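Local coordinates for hypothetical protein (Shewanella denitrificans, PDB 2OQM), which is of unknown function but belongs to the DinB-like DUF1993 family, whose members are built around a bundle of helices, at residues A[95-100]-A[112-117]. Numbering follows the deposited sequence.
Sequences PKHDDS and ASVLTY. With FMT (formic acid), chain N.
Pro95 presses its ring against the phenol of Tyr117 with unusual closeness: CD of Pro95 lies 3.3 Å from CE1 of Tyr117, and CG of Pro95 is 3.7 Å from CD1 of Tyr117. The approach is oblique. Proline suits the place because its puckered, conformationally restricted ring gives the loop a compact apolar surface. Tyrosine answers with a long ring whose CG stands anti to the backbone N (chi1 177°), carrying the hydroxyl past the proline to a formic acid, probably from the crystallisation liquor; OH of Tyr117 donates to its O2 at 2.5 Å, a length too short to be taken at face value. With an alanine in place of Tyr117, Pro95 is likely to lose the ring it packs on across this contact, opening a gap between loop and helix.

One turn earlier, OG of Ser113 meets the imidazole edge of His97 in the ring plane, a weak hydrogen bond of 3.5 Å to NE2 in which either could be the donor; it is doubtful, since Ser113 has a second conformer. Serine suits the place because its short side chain ends in a hydroxyl able to donate or accept. ND1 of His97 accepts a stronger hydrogen bond from NZ of Lys81.

Pro95 and His97 thus rest on one turn of helix 104-119. Buried Val114, whose CG2 comes within 4.3 Å of CE1 of His97, packs on Cys77 and Lys81 of helix 69-87 and on Leu33 of helix 13-50. Tyr117 packs on Ala85 of helix 69-87 and meets Phe121 edge-to-face.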
ATOM      1  N   PRO A  95      -2.848  13.246 -19.502  1.00 48.60           N
ATOM      2  CA  PRO A  95      -2.880  12.317 -20.651  1.00 49.28           C
ATOM      3  C   PRO A  95      -3.918  11.186 -20.525  1.00 49.78           C
ATOM      4  O   PRO A  95      -4.079  10.584 -19.449  1.00 50.16           O
ATOM      5  CB  PRO A  95      -1.449  11.732 -20.696  1.00 50.24           C
ATOM      6  CG  PRO A  95      -0.780  12.096 -19.408  1.00 48.80           C
ATOM      7  CD  PRO A  95      -1.507  13.312 -18.879  1.00 49.28           C
ATOM      8  N   LYS A  96      -4.598  10.892 -21.638  1.00 50.66           N
ATOM      9  CA  LYS A  96      -5.667   9.878 -21.661  1.00 53.32           C
ATOM     10  C   LYS A  96      -5.179   8.545 -22.240  1.00 53.10           C
ATOM     11  O   LYS A  96      -4.442   8.525 -23.227  1.00 53.82           O
ATOM     12  CB  LYS A  96      -6.870  10.389 -22.478  1.00 54.67           C
ATOM     13  CG  LYS A  96      -8.062   9.429 -22.532  1.00 64.59           C
ATOM     14  CD  LYS A  96      -8.643   9.132 -21.152  1.00 71.04           C
ATOM     15  CE  LYS A  96      -9.675   8.026 -21.267  1.00 77.66           C
ATOM     16  NZ  LYS A  96     -10.286   7.673 -19.955  1.00 83.31           N
ATOM     17  N   HIS A  97      -5.610   7.445 -21.626  1.00 54.66           N
ATOM     18  CA  HIS A  97      -5.262   6.094 -22.077  1.00 54.06           C
ATOM     19  C   HIS A  97      -6.562   5.303 -22.266  1.00 54.76           C
ATOM     20  O   HIS A  97      -7.396   5.258 -21.362  1.00 56.49           O
ATOM     21  CB  HIS A  97      -4.365   5.412 -21.039  1.00 52.93           C
ATOM     22  CG  HIS A  97      -3.043   6.090 -20.819  1.00 51.89           C
ATOM     23  ND1 HIS A  97      -2.741   6.781 -19.658  1.00 54.48           N
ATOM     24  CD2 HIS A  97      -1.926   6.138 -21.585  1.00 48.42           C
ATOM     25  CE1 HIS A  97      -1.497   7.237 -19.722  1.00 53.55           C
ATOM     26  NE2 HIS A  97      -0.981   6.862 -20.884  1.00 51.64           N
ATOM     27  N   ASP A  98      -6.739   4.694 -23.439  1.00 55.25           N
ATOM     28  CA  ASP A  98      -7.923   3.859 -23.721  1.00 54.81           C
ATOM     29  C   ASP A  98      -7.879   2.415 -23.154  1.00 53.14           C
ATOM     30  O   ASP A  98      -8.828   1.650 -23.357  1.00 55.15           O
ATOM     31  CB  ASP A  98      -8.177   3.797 -25.232  1.00 56.14           C
ATOM     32  CG  ASP A  98      -7.130   2.978 -25.982  1.00 65.27           C
ATOM     33  OD1 ASP A  98      -6.099   2.581 -25.373  1.00 69.98           O
ATOM     34  OD2 ASP A  98      -7.348   2.731 -27.196  1.00 78.00           O
ATOM     35  N   ASP A  99      -6.793   2.038 -22.481  1.00 46.89           N
ATOM     36  CA  ASP A  99      -6.673   0.699 -21.885  1.00 43.32           C
ATOM     37  C   ASP A  99      -6.704  -0.441 -22.890  1.00 41.57           C
ATOM     38  O   ASP A  99      -7.213  -1.521 -22.618  1.00 39.88           O
ATOM     39  CB  ASP A  99      -7.727   0.481 -20.812  1.00 43.60           C
ATOM     40  CG  ASP A  99      -7.414   1.242 -19.525  1.00 46.79           C
ATOM     41  OD1 ASP A  99      -6.232   1.592 -19.286  1.00 46.02           O
ATOM     42  OD2 ASP A  99      -8.347   1.464 -18.736  1.00 51.47           O
ATOM     43  N   SER A 100      -6.107  -0.201 -24.043  1.00 41.74           N
ATOM     44  CA  SER A 100      -6.099  -1.181 -25.124  1.00 41.86           C
ATOM     45  C   SER A 100      -4.944  -2.188 -25.055  1.00 39.37           C
ATOM     46  O   SER A 100      -4.838  -3.055 -25.926  1.00 39.62           O
ATOM     47  CB  SER A 100      -5.987  -0.420 -26.449  1.00 42.62           C
ATOM     48  OG  SER A 100      -4.795   0.383 -26.444  1.00 50.24           O
ATOM     49  N   ALA A 112       6.084   3.872 -18.699  1.00 23.17           N
ATOM     50  CA  ALA A 112       7.019   4.901 -19.101  1.00 24.33           C
ATOM     51  C   ALA A 112       6.330   6.271 -19.253  1.00 25.38           C
ATOM     52  O   ALA A 112       6.890   7.300 -18.890  1.00 24.22           O
ATOM     53  CB  ALA A 112       7.686   4.490 -20.417  1.00 21.12           C
ATOM     54  N   SER A 113       5.128   6.268 -19.818  1.00 27.36           N
ATOM     55  CA  SER A 113       4.360   7.489 -20.052  0.50 27.06           C
ATOM     56  C   SER A 113       3.975   8.129 -18.717  1.00 26.59           C
ATOM     57  O   SER A 113       4.080   9.349 -18.514  1.00 25.85           O
ATOM     58  CB  SER A 113       3.089   7.140 -20.807  0.50 27.43           C
ATOM     59  OG  SER A 113       2.221   8.257 -20.906  0.50 37.46           O
ATOM     60  N   VAL A 114       3.499   7.314 -17.797  1.00 25.33           N
ATOM     61  CA  VAL A 114       3.143   7.855 -16.494  1.00 24.47           C
ATOM     62  C   VAL A 114       4.368   8.396 -15.804  1.00 24.30           C
ATOM     63  O   VAL A 114       4.310   9.439 -15.184  1.00 23.64           O
ATOM     64  CB  VAL A 114       2.419   6.820 -15.609  1.00 29.18           C
ATOM     65  CG1 VAL A 114       2.173   7.408 -14.206  1.00 27.03           C
ATOM     66  CG2 VAL A 114       1.092   6.442 -16.338  1.00 23.43           C
ATOM     67  N   LEU A 115       5.495   7.708 -15.923  1.00 25.96           N
ATOM     68  CA  LEU A 115       6.734   8.194 -15.324  1.00 26.63           C
ATOM     69  C   LEU A 115       7.151   9.520 -15.901  1.00 26.06           C
ATOM     70  O   LEU A 115       7.560  10.389 -15.160  1.00 24.54           O
ATOM     71  CB  LEU A 115       7.890   7.167 -15.443  1.00 26.85           C
ATOM     72  CG  LEU A 115       7.828   5.925 -14.551  1.00 26.10           C
ATOM     73  CD1 LEU A 115       8.893   4.859 -14.959  1.00 27.40           C
ATOM     74  CD2 LEU A 115       7.920   6.291 -13.039  1.00 24.00           C
ATOM     75  N   THR A 116       7.049   9.693 -17.225  1.00 25.87           N
ATOM     76  CA  THR A 116       7.356  10.959 -17.864  1.00 26.54           C
ATOM     77  C   THR A 116       6.413  12.067 -17.413  1.00 27.67           C
ATOM     78  O   THR A 116       6.855  13.183 -17.136  1.00 28.15           O
ATOM     79  CB  THR A 116       7.289  10.825 -19.413  1.00 27.48           C
ATOM     80  OG1 THR A 116       8.180   9.789 -19.832  1.00 25.69           O
ATOM     81  CG2 THR A 116       7.657  12.115 -20.132  1.00 26.42           C
ATOM     82  N   TYR A 117       5.123  11.758 -17.326  1.00 27.44           N
ATOM     83  CA  TYR A 117       4.148  12.706 -16.824  1.00 27.16           C
ATOM     84  C   TYR A 117       4.518  13.174 -15.423  1.00 27.26           C
ATOM     85  O   TYR A 117       4.597  14.365 -15.160  1.00 24.38           O
ATOM     86  CB  TYR A 117       2.785  12.069 -16.831  1.00 27.20           C
ATOM     87  CG  TYR A 117       1.665  12.921 -16.253  1.00 29.74           C
ATOM     88  CD1 TYR A 117       1.212  14.040 -16.930  1.00 32.81           C
ATOM     89  CD2 TYR A 117       1.044  12.593 -15.064  1.00 30.32           C
ATOM     90  CE1 TYR A 117       0.168  14.818 -16.421  1.00 32.49           C
ATOM     91  CE2 TYR A 117      -0.008  13.345 -14.574  1.00 30.91           C
ATOM     92  CZ  TYR A 117      -0.437  14.451 -15.273  1.00 31.65           C
ATOM     93  OH  TYR A 117      -1.444  15.236 -14.784  1.00 38.42           O
TER
HETATM   94  C   FMT N 183      -1.563  17.572 -16.796  1.00 61.27           C
HETATM   95  O1  FMT N 183      -0.933  18.595 -16.538  1.00 61.34           O
HETATM   96  O2  FMT N 183      -2.448  17.103 -16.069  1.00 59.30           O